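Local coordinates for protein glyoxylate reductase (Paecilomyces sp. J18, PDB 3WNV) that probably reduces glyoxylate to glycolate with a nicotinamide cofactor, as a member of the D-isomer-specific 2-hydroxyacid dehydrogenase family, at residues 48-61 with 78-92. Sequence-based numbering, arbitrary orientation.
Sequences YDDVIAIYRSNIST and SVKYICHNGAGYDNI. With SO4 (sulfate ion), chain C.
Arg56 and Asn91 meet from opposite directions in the dense, polar end of this contact. The arginine CD passes 3.8 Å from Ile82 CG2, and a bend at chi3 (-64°) carries NH1 to Asn91 OD1, to which it donates. That oxygen lies near the guanidinium plane, whereas the donor stands well above the amide carbonyl plane, the two flat groups being almost perpendicular. Phe67 adds a cation-pi contact to Arg56. The other arm of the same amide, Asn91 ND2, gives a hydrogen bond of 2.9 Å to Asn58 OD1, which meets the His84 ring at its edge; a water also donates to OD1. Asn58 ND2, just past strand 51-57, holds the loop after strand 81-85 through Gly88 O (3.2 Å), an acceptor shared with His84 NE2. These are neighbouring parallel strands in the five-stranded sheet of the domain that accompanies the Rossmann-type nucleotide-binding domain in this family. Backbone bonds such as Cys83 N to Ile54 O join them. On the sheet face carrying Tyr55 and Asn85, Asn85 ND2 donates to Tyr55 OH at 3.2 Å, beside helix 297-317. A sulfate, probably from the crystallisation liquor, accepts from Ala87 N, Gly88 N and Arg244. The other end is looser: Ile52 CG1 lies 4.1 Å from CB of the exposed Lys80, and Asp49 and Asp50 face solvent, though Ser78 OG still donates to Val51 O (3.0 Å).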
ATOM      1  N   TYR A  48      20.931 -22.108   1.927  1.00 22.13           N
ATOM      2  CA  TYR A  48      19.965 -21.551   2.856  1.00 18.74           C
ATOM      3  C   TYR A  48      19.296 -22.650   3.708  1.00 17.94           C
ATOM      4  O   TYR A  48      18.254 -22.415   4.309  1.00 17.54           O
ATOM      5  CB  TYR A  48      18.882 -20.816   2.089  1.00 20.54           C
ATOM      6  CG  TYR A  48      19.366 -19.660   1.253  1.00 20.97           C
ATOM      7  CD1 TYR A  48      20.481 -18.918   1.630  1.00 21.95           C
ATOM      8  CD2 TYR A  48      18.678 -19.279   0.113  1.00 19.56           C
ATOM      9  CE1 TYR A  48      20.894 -17.811   0.878  1.00 24.70           C
ATOM     10  CE2 TYR A  48      19.076 -18.163  -0.642  1.00 17.30           C
ATOM     11  CZ  TYR A  48      20.204 -17.451  -0.252  1.00 24.73           C
ATOM     12  OH  TYR A  48      20.633 -16.354  -0.983  1.00 26.57           O
ATOM     13  N   ASP A  49      19.888 -23.837   3.763  1.00 18.97           N
ATOM     14  CA  ASP A  49      19.220 -24.986   4.383  1.00 16.91           C
ATOM     15  C   ASP A  49      19.035 -24.889   5.908  1.00 18.50           C
ATOM     16  O   ASP A  49      18.288 -25.665   6.505  1.00 17.62           O
ATOM     17  CB  ASP A  49      19.876 -26.298   3.939  1.00 22.82           C
ATOM     18  CG  ASP A  49      19.250 -26.842   2.648  1.00 26.32           C
ATOM     19  OD1 ASP A  49      18.483 -26.101   1.966  1.00 23.60           O
ATOM     20  OD2 ASP A  49      19.509 -28.014   2.328  1.00 30.19           O
ATOM     21  N   ASP A  50      19.705 -23.930   6.542  1.00 19.23           N
ATOM     22  CA  ASP A  50      19.497 -23.670   7.967  1.00 22.02           C
ATOM     23  C   ASP A  50      18.682 -22.408   8.238  1.00 17.85           C
ATOM     24  O   ASP A  50      18.535 -21.986   9.387  1.00 18.55           O
ATOM     25  CB  ASP A  50      20.854 -23.541   8.671  1.00 21.39           C
ATOM     26  CG  ASP A  50      21.604 -24.899   8.762  1.00 46.79           C
ATOM     27  OD1 ASP A  50      21.049 -25.908   9.301  1.00 36.29           O
ATOM     28  OD2 ASP A  50      22.749 -24.962   8.255  1.00 51.58           O
ATOM     29  N   VAL A  51      18.143 -21.797   7.194  1.00 15.65           N
ATOM     30  CA  VAL A  51      17.440 -20.515   7.377  1.00 12.89           C
ATOM     31  C   VAL A  51      16.050 -20.739   7.954  1.00 16.23           C
ATOM     32  O   VAL A  51      15.219 -21.378   7.310  1.00 15.00           O
ATOM     33  CB  VAL A  51      17.310 -19.778   6.058  1.00 16.62           C
ATOM     34  CG1 VAL A  51      16.391 -18.535   6.224  1.00 14.74           C
ATOM     35  CG2 VAL A  51      18.703 -19.384   5.540  1.00 15.54           C
ATOM     36  N   ILE A  52      15.790 -20.227   9.157  1.00 17.03           N
ATOM     37  CA  ILE A  52      14.476 -20.391   9.804  1.00 14.52           C
ATOM     38  C   ILE A  52      13.566 -19.208   9.518  1.00 16.53           C
ATOM     39  O   ILE A  52      12.337 -19.334   9.526  1.00 16.28           O
ATOM     40  CB  ILE A  52      14.610 -20.595  11.345  1.00 19.34           C
ATOM     41  CG1 ILE A  52      13.252 -20.847  12.015  1.00 19.96           C
ATOM     42  CG2 ILE A  52      15.254 -19.402  12.005  1.00 21.71           C
ATOM     43  CD1 ILE A  52      13.394 -21.171  13.509  1.00 28.69           C
ATOM     44  N   ALA A  53      14.155 -18.048   9.245  1.00 14.04           N
ATOM     45  CA  ALA A  53      13.338 -16.850   9.033  1.00 11.62           C
ATOM     46  C   ALA A  53      13.926 -15.959   7.964  1.00 12.55           C
ATOM     47  O   ALA A  53      15.136 -15.853   7.846  1.00 12.62           O
ATOM     48  CB  ALA A  53      13.201 -16.081  10.308  1.00 13.32           C
ATOM     49  N   ILE A  54      13.059 -15.237   7.259  1.00 10.30           N
ATOM     50  CA  ILE A  54      13.493 -14.418   6.137  1.00 11.09           C
ATOM     51  C   ILE A  54      12.923 -13.035   6.339  1.00 10.78           C
ATOM     52  O   ILE A  54      11.726 -12.893   6.611  1.00 13.78           O
ATOM     53  CB  ILE A  54      12.928 -14.960   4.812  1.00 12.35           C
ATOM     54  CG1 ILE A  54      13.678 -16.224   4.376  1.00 17.19           C
ATOM     55  CG2 ILE A  54      13.011 -13.882   3.701  1.00 11.52           C
ATOM     56  CD1 ILE A  54      12.991 -16.903   3.144  1.00 10.50           C
ATOM     57  N   TYR A  55      13.755 -12.010   6.190  1.00 10.63           N
ATOM     58  CA  TYR A  55      13.271 -10.634   6.152  1.00  6.55           C
ATOM     59  C   TYR A  55      13.151 -10.265   4.696  1.00 10.81           C
ATOM     60  O   TYR A  55      14.122 -10.431   3.953  1.00 11.11           O
ATOM     61  CB  TYR A  55      14.346  -9.706   6.787  1.00 10.42           C
ATOM     62  CG  TYR A  55      14.001  -8.210   6.742  1.00 12.61           C
ATOM     63  CD1 TYR A  55      13.947  -7.504   5.534  1.00  9.91           C
ATOM     64  CD2 TYR A  55      13.802  -7.501   7.919  1.00 11.63           C
ATOM     65  CE1 TYR A  55      13.641  -6.110   5.493  1.00 11.53           C
ATOM     66  CE2 TYR A  55      13.494  -6.129   7.904  1.00 14.22           C
ATOM     67  CZ  TYR A  55      13.408  -5.449   6.683  1.00 16.16           C
ATOM     68  OH  TYR A  55      13.135  -4.103   6.692  1.00 14.90           O
ATOM     69  N   ARG A  56      11.999  -9.718   4.273  1.00 11.14           N
ATOM     70  CA  ARG A  56      11.917  -9.207   2.915  1.00 11.48           C
ATOM     71  C   ARG A  56      11.068  -7.967   2.923  1.00  8.67           C
ATOM     72  O   ARG A  56      10.416  -7.644   3.930  1.00 10.86           O
ATOM     73  CB  ARG A  56      11.321 -10.260   1.957  1.00 10.89           C
ATOM     74  CG  ARG A  56       9.832 -10.526   2.167  1.00 11.39           C
ATOM     75  CD  ARG A  56       9.302 -11.500   1.116  1.00  9.49           C
ATOM     76  NE  ARG A  56       9.382 -10.949  -0.261  1.00 10.81           N
ATOM     77  CZ  ARG A  56       8.422 -10.207  -0.835  1.00 14.13           C
ATOM     78  NH1 ARG A  56       7.320  -9.874  -0.164  1.00 13.17           N
ATOM     79  NH2 ARG A  56       8.560  -9.797  -2.099  1.00 10.70           N
ATOM     80  N   SER A  57      11.021  -7.278   1.787  1.00  9.90           N
ATOM     81  CA  SER A  57      10.188  -6.070   1.678  1.00 10.66           C
ATOM     82  C   SER A  57       9.460  -5.953   0.334  1.00 12.66           C
ATOM     83  O   SER A  57       9.784  -6.676  -0.619  1.00 14.17           O
ATOM     84  CB  SER A  57      11.053  -4.842   1.862  1.00 12.95           C
ATOM     85  OG  SER A  57      12.049  -4.786   0.838  1.00 12.86           O
ATOM     86  N   ASN A  58       8.523  -5.008   0.231  1.00 14.43           N
ATOM     87  CA  ASN A  58       7.900  -4.762  -1.075  1.00 12.19           C
ATOM     88  C   ASN A  58       8.946  -4.355  -2.101  1.00 12.55           C
ATOM     89  O   ASN A  58       8.954  -4.855  -3.226  1.00 13.54           O
ATOM     90  CB  ASN A  58       6.785  -3.720  -0.961  1.00 13.90           C
ATOM     91  CG  ASN A  58       5.476  -4.320  -0.455  1.00 15.17           C
ATOM     92  OD1 ASN A  58       5.115  -5.471  -0.776  1.00 13.67           O
ATOM     93  ND2 ASN A  58       4.749  -3.545   0.337  1.00 12.14           N
ATOM     94  N   ILE A  59       9.873  -3.481  -1.717  1.00 12.02           N
ATOM     95  CA  ILE A  59      10.899  -3.080  -2.678  1.00 15.90           C
ATOM     96  C   ILE A  59      11.772  -4.237  -3.160  1.00 17.01           C
ATOM     97  O   ILE A  59      12.175  -4.275  -4.341  1.00 18.20           O
ATOM     98  CB  ILE A  59      11.775  -1.936  -2.092  1.00 15.81           C
ATOM     99  CG1 ILE A  59      10.941  -0.663  -2.028  1.00 15.71           C
ATOM    100  CG2 ILE A  59      12.965  -1.688  -2.934  1.00 21.23           C
ATOM    101  CD1 ILE A  59      11.623   0.440  -1.249  1.00 17.66           C
ATOM    102  N   SER A  60      12.068  -5.196  -2.263  1.00 13.08           N
ATOM    103  CA  SER A  60      12.984  -6.307  -2.563  1.00 11.35           C
ATOM    104  C   SER A  60      12.450  -7.288  -3.608  1.00 13.29           C
ATOM    105  O   SER A  60      13.194  -8.153  -4.088  1.00 15.03           O
ATOM    106  CB  SER A  60      13.361  -7.091  -1.286  1.00 14.16           C
ATOM    107  OG  SER A  60      12.228  -7.801  -0.732  1.00 15.54           O
ATOM    108  N   THR A  61      11.179  -7.132  -3.972  1.00 11.92           N
ATOM    109  CA  THR A  61      10.549  -7.951  -5.009  1.00 16.86           C
ATOM    110  C   THR A  61      11.362  -7.841  -6.315  1.00 17.78           C
ATOM    111  O   THR A  61      11.441  -8.778  -7.108  1.00 21.88           O
ATOM    112  CB  THR A  61       9.101  -7.496  -5.230  1.00 14.11           C
ATOM    113  OG1 THR A  61       8.410  -7.529  -3.983  1.00 15.83           O
ATOM    114  CG2 THR A  61       8.370  -8.471  -6.159  1.00 13.01           C
ATOM    115  N   SER A  78      13.529 -25.756   6.069  1.00 18.87           N
ATOM    116  CA  SER A  78      13.813 -25.074   7.329  1.00 19.77           C
ATOM    117  C   SER A  78      12.994 -23.788   7.568  1.00 16.73           C
ATOM    118  O   SER A  78      12.786 -23.384   8.712  1.00 13.97           O
ATOM    119  CB  SER A  78      15.301 -24.726   7.384  1.00 18.05           C
ATOM    120  OG  SER A  78      15.690 -24.067   6.171  1.00 15.80           O
ATOM    121  N   VAL A  79      12.577 -23.116   6.506  1.00 14.68           N
ATOM    122  CA  VAL A  79      11.946 -21.789   6.651  1.00 13.97           C
ATOM    123  C   VAL A  79      10.617 -21.873   7.383  1.00 19.22           C
ATOM    124  O   VAL A  79       9.721 -22.633   6.991  1.00 16.40           O
ATOM    125  CB  VAL A  79      11.713 -21.135   5.312  1.00 15.14           C
ATOM    126  CG1 VAL A  79      11.008 -19.752   5.486  1.00 13.53           C
ATOM    127  CG2 VAL A  79      13.031 -21.003   4.547  1.00 19.28           C
ATOM    128  N   LYS A  80      10.506 -21.134   8.484  1.00 15.99           N
ATOM    129  CA  LYS A  80       9.279 -21.153   9.276  1.00 15.44           C
ATOM    130  C   LYS A  80       8.574 -19.821   9.329  1.00 14.84           C
ATOM    131  O   LYS A  80       7.420 -19.773   9.697  1.00 17.25           O
ATOM    132  CB  LYS A  80       9.512 -21.737  10.672  1.00 17.31           C
ATOM    133  CG  LYS A  80      10.029 -23.170  10.594  1.00 19.77           C
ATOM    134  CD  LYS A  80       9.507 -24.068  11.713  1.00 35.31           C
ATOM    135  CE  LYS A  80       9.789 -23.494  13.098  1.00 41.53           C
ATOM    136  NZ  LYS A  80       9.817 -24.561  14.156  1.00 48.67           N
ATOM    137  N   TYR A  81       9.280 -18.750   8.962  1.00 14.56           N
ATOM    138  CA  TYR A  81       8.788 -17.380   9.086  1.00 11.95           C
ATOM    139  C   TYR A  81       9.236 -16.549   7.897  1.00 12.87           C
ATOM    140  O   TYR A  81      10.382 -16.655   7.435  1.00 14.47           O
ATOM    141  CB  TYR A  81       9.319 -16.709  10.352  1.00 16.65           C
ATOM    142  CG  TYR A  81       8.940 -17.442  11.591  1.00 17.75           C
ATOM    143  CD1 TYR A  81       7.683 -17.267  12.172  1.00 16.45           C
ATOM    144  CD2 TYR A  81       9.813 -18.349  12.162  1.00 17.42           C
ATOM    145  CE1 TYR A  81       7.322 -17.999  13.306  1.00 19.47           C
ATOM    146  CE2 TYR A  81       9.464 -19.063  13.299  1.00 21.27           C
ATOM    147  CZ  TYR A  81       8.215 -18.877  13.859  1.00 21.45           C
ATOM    148  OH  TYR A  81       7.873 -19.593  14.975  1.00 25.91           O
ATOM    149  N   ILE A  82       8.354 -15.681   7.426  1.00 13.77           N
ATOM    150  CA  ILE A  82       8.750 -14.641   6.503  1.00 18.25           C
ATOM    151  C   ILE A  82       8.207 -13.378   7.081  1.00 15.53           C
ATOM    152  O   ILE A  82       6.990 -13.241   7.291  1.00 13.60           O
ATOM    153  CB  ILE A  82       8.138 -14.825   5.113  1.00 18.00           C
ATOM    154  CG1 ILE A  82       8.703 -16.073   4.471  1.00 14.86           C
ATOM    155  CG2 ILE A  82       8.450 -13.601   4.194  1.00 13.30           C
ATOM    156  CD1 ILE A  82       7.870 -16.459   3.218  1.00 20.65           C
ATOM    157  N   CYS A  83       9.107 -12.460   7.383  1.00 13.43           N
ATOM    158  CA  CYS A  83       8.742 -11.204   7.992  1.00  9.12           C
ATOM    159  C   CYS A  83       8.883 -10.127   6.949  1.00  8.94           C
ATOM    160  O   CYS A  83       9.978  -9.808   6.497  1.00 11.09           O
ATOM    161  CB  CYS A  83       9.619 -10.956   9.230  1.00 12.17           C
ATOM    162  SG  CYS A  83       9.373 -12.284  10.500  1.00 16.90           S
ATOM    163  N   HIS A  84       7.737  -9.580   6.538  1.00  9.27           N
ATOM    164  CA  HIS A  84       7.617  -8.706   5.394  1.00  8.33           C
ATOM    165  C   HIS A  84       7.463  -7.235   5.781  1.00  8.74           C
ATOM    166  O   HIS A  84       6.669  -6.878   6.664  1.00 10.64           O
ATOM    167  CB  HIS A  84       6.372  -9.167   4.582  1.00  7.34           C
ATOM    168  CG  HIS A  84       6.013  -8.256   3.431  1.00 11.31           C
ATOM    169  ND1 HIS A  84       6.675  -8.285   2.218  1.00 11.53           N
ATOM    170  CD2 HIS A  84       5.073  -7.288   3.333  1.00  9.43           C
ATOM    171  CE1 HIS A  84       6.114  -7.391   1.403  1.00  7.85           C
ATOM    172  NE2 HIS A  84       5.157  -6.764   2.065  1.00 11.94           N
ATOM    173  N   ASN A  85       8.236  -6.388   5.117  1.00  6.63           N
ATOM    174  CA  ASN A  85       8.176  -4.946   5.322  1.00  9.27           C
ATOM    175  C   ASN A  85       7.150  -4.388   4.352  1.00 10.74           C
ATOM    176  O   ASN A  85       7.368  -4.303   3.131  1.00 12.09           O
ATOM    177  CB  ASN A  85       9.550  -4.326   5.111  1.00  9.88           C
ATOM    178  CG  ASN A  85       9.548  -2.849   5.404  1.00 15.75           C
ATOM    179  OD1 ASN A  85       8.503  -2.211   5.341  1.00 14.97           O
ATOM    180  ND2 ASN A  85      10.700  -2.297   5.726  1.00 14.02           N
ATOM    181  N   GLY A  86       6.006  -4.016   4.900  1.00  9.24           N
ATOM    182  CA  GLY A  86       4.940  -3.447   4.062  1.00 14.30           C
ATOM    183  C   GLY A  86       3.578  -3.741   4.655  1.00 14.90           C
ATOM    184  O   GLY A  86       3.401  -4.779   5.266  1.00 13.20           O
ATOM    185  N   ALA A  87       2.604  -2.831   4.503  1.00 11.51           N
ATOM    186  CA  ALA A  87       1.285  -3.135   5.035  1.00 13.61           C
ATOM    187  C   ALA A  87       0.539  -3.977   3.998  1.00 12.06           C
ATOM    188  O   ALA A  87      -0.343  -4.743   4.334  1.00 14.10           O
ATOM    189  CB  ALA A  87       0.492  -1.821   5.286  1.00 12.34           C
ATOM    190  N   GLY A  88       0.915  -3.820   2.736  1.00 12.76           N
ATOM    191  CA  GLY A  88       0.360  -4.656   1.685  1.00  8.83           C
ATOM    192  C   GLY A  88       1.356  -5.771   1.393  1.00 14.60           C
ATOM    193  O   GLY A  88       2.564  -5.552   1.440  1.00 13.68           O
ATOM    194  N   TYR A  89       0.848  -6.958   1.081  1.00 13.65           N
ATOM    195  CA  TYR A  89       1.733  -8.114   0.793  1.00 11.42           C
ATOM    196  C   TYR A  89       1.164  -8.951  -0.345  1.00 14.69           C
ATOM    197  O   TYR A  89       1.151 -10.175  -0.279  1.00 14.20           O
ATOM    198  CB  TYR A  89       1.946  -8.949   2.059  1.00 14.83           C
ATOM    199  CG  TYR A  89       0.688  -9.147   2.887  1.00 12.69           C
ATOM    200  CD1 TYR A  89       0.311  -8.210   3.853  1.00 16.54           C
ATOM    201  CD2 TYR A  89      -0.138 -10.263   2.686  1.00 13.72           C
ATOM    202  CE1 TYR A  89      -0.818  -8.385   4.619  1.00 17.61           C
ATOM    203  CE2 TYR A  89      -1.265 -10.452   3.453  1.00 19.10           C
ATOM    204  CZ  TYR A  89      -1.622  -9.499   4.392  1.00 23.08           C
ATOM    205  OH  TYR A  89      -2.762  -9.703   5.120  1.00 25.82           O
ATOM    206  N   ASP A  90       0.663  -8.283  -1.386  1.00 15.62           N
ATOM    207  CA  ASP A  90       0.008  -9.003  -2.463  1.00 17.05           C
ATOM    208  C   ASP A  90       1.077  -9.669  -3.316  1.00 18.11           C
ATOM    209  O   ASP A  90       0.757 -10.434  -4.234  1.00 22.77           O
ATOM    210  CB  ASP A  90      -0.930  -8.072  -3.268  1.00 15.38           C
ATOM    211  CG  ASP A  90      -0.235  -6.831  -3.756  1.00 18.85           C
ATOM    212  OD1 ASP A  90       0.428  -6.881  -4.819  1.00 23.01           O
ATOM    213  OD2 ASP A  90      -0.349  -5.787  -3.087  1.00 17.14           O
ATOM    214  N   ASN A  91       2.361  -9.448  -2.978  1.00 14.58           N
ATOM    215  CA  ASN A  91       3.445 -10.208  -3.649  1.00 14.20           C
ATOM    216  C   ASN A  91       3.913 -11.462  -2.864  1.00 17.05           C
ATOM    217  O   ASN A  91       4.934 -12.097  -3.183  1.00 16.21           O
ATOM    218  CB  ASN A  91       4.626  -9.293  -3.961  1.00 12.58           C
ATOM    219  CG  ASN A  91       5.023  -8.469  -2.779  1.00 14.46           C
ATOM    220  OD1 ASN A  91       4.827  -8.887  -1.612  1.00 17.01           O
ATOM    221  ND2 ASN A  91       5.517  -7.266  -3.046  1.00 14.51           N
ATOM    222  N   ILE A  92       3.159 -11.828  -1.831  1.00 15.71           N
ATOM    223  CA  ILE A  92       3.370 -13.117  -1.167  1.00 13.20           C
ATOM    224  C   ILE A  92       2.097 -13.961  -1.307  1.00 14.27           C
ATOM    225  O   ILE A  92       0.991 -13.476  -1.033  1.00 17.39           O
ATOM    226  CB  ILE A  92       3.618 -12.931   0.313  1.00 16.65           C
ATOM    227  CG1 ILE A  92       4.759 -11.952   0.533  1.00 15.48           C
ATOM    228  CG2 ILE A  92       3.866 -14.291   1.005  1.00 14.33           C
ATOM    229  CD1 ILE A  92       5.052 -11.691   2.013  1.00 21.14           C
TER
HETATM  230  S   SO4 C 401       2.649  -0.643   1.537  1.00 28.67           S
HETATM  231  O1  SO4 C 401       1.989   0.005   0.417  1.00 39.05           O
HETATM  232  O2  SO4 C 401       1.949  -0.398   2.795  1.00 30.42           O
HETATM  233  O3  SO4 C 401       2.570  -2.110   1.279  1.00 21.65           O
HETATM  234  O4  SO4 C 401       4.010  -0.159   1.668  1.00 32.86           O
HETATM  235  O   HOH W   1       2.431  -5.763  -1.567  1.00 15.73           O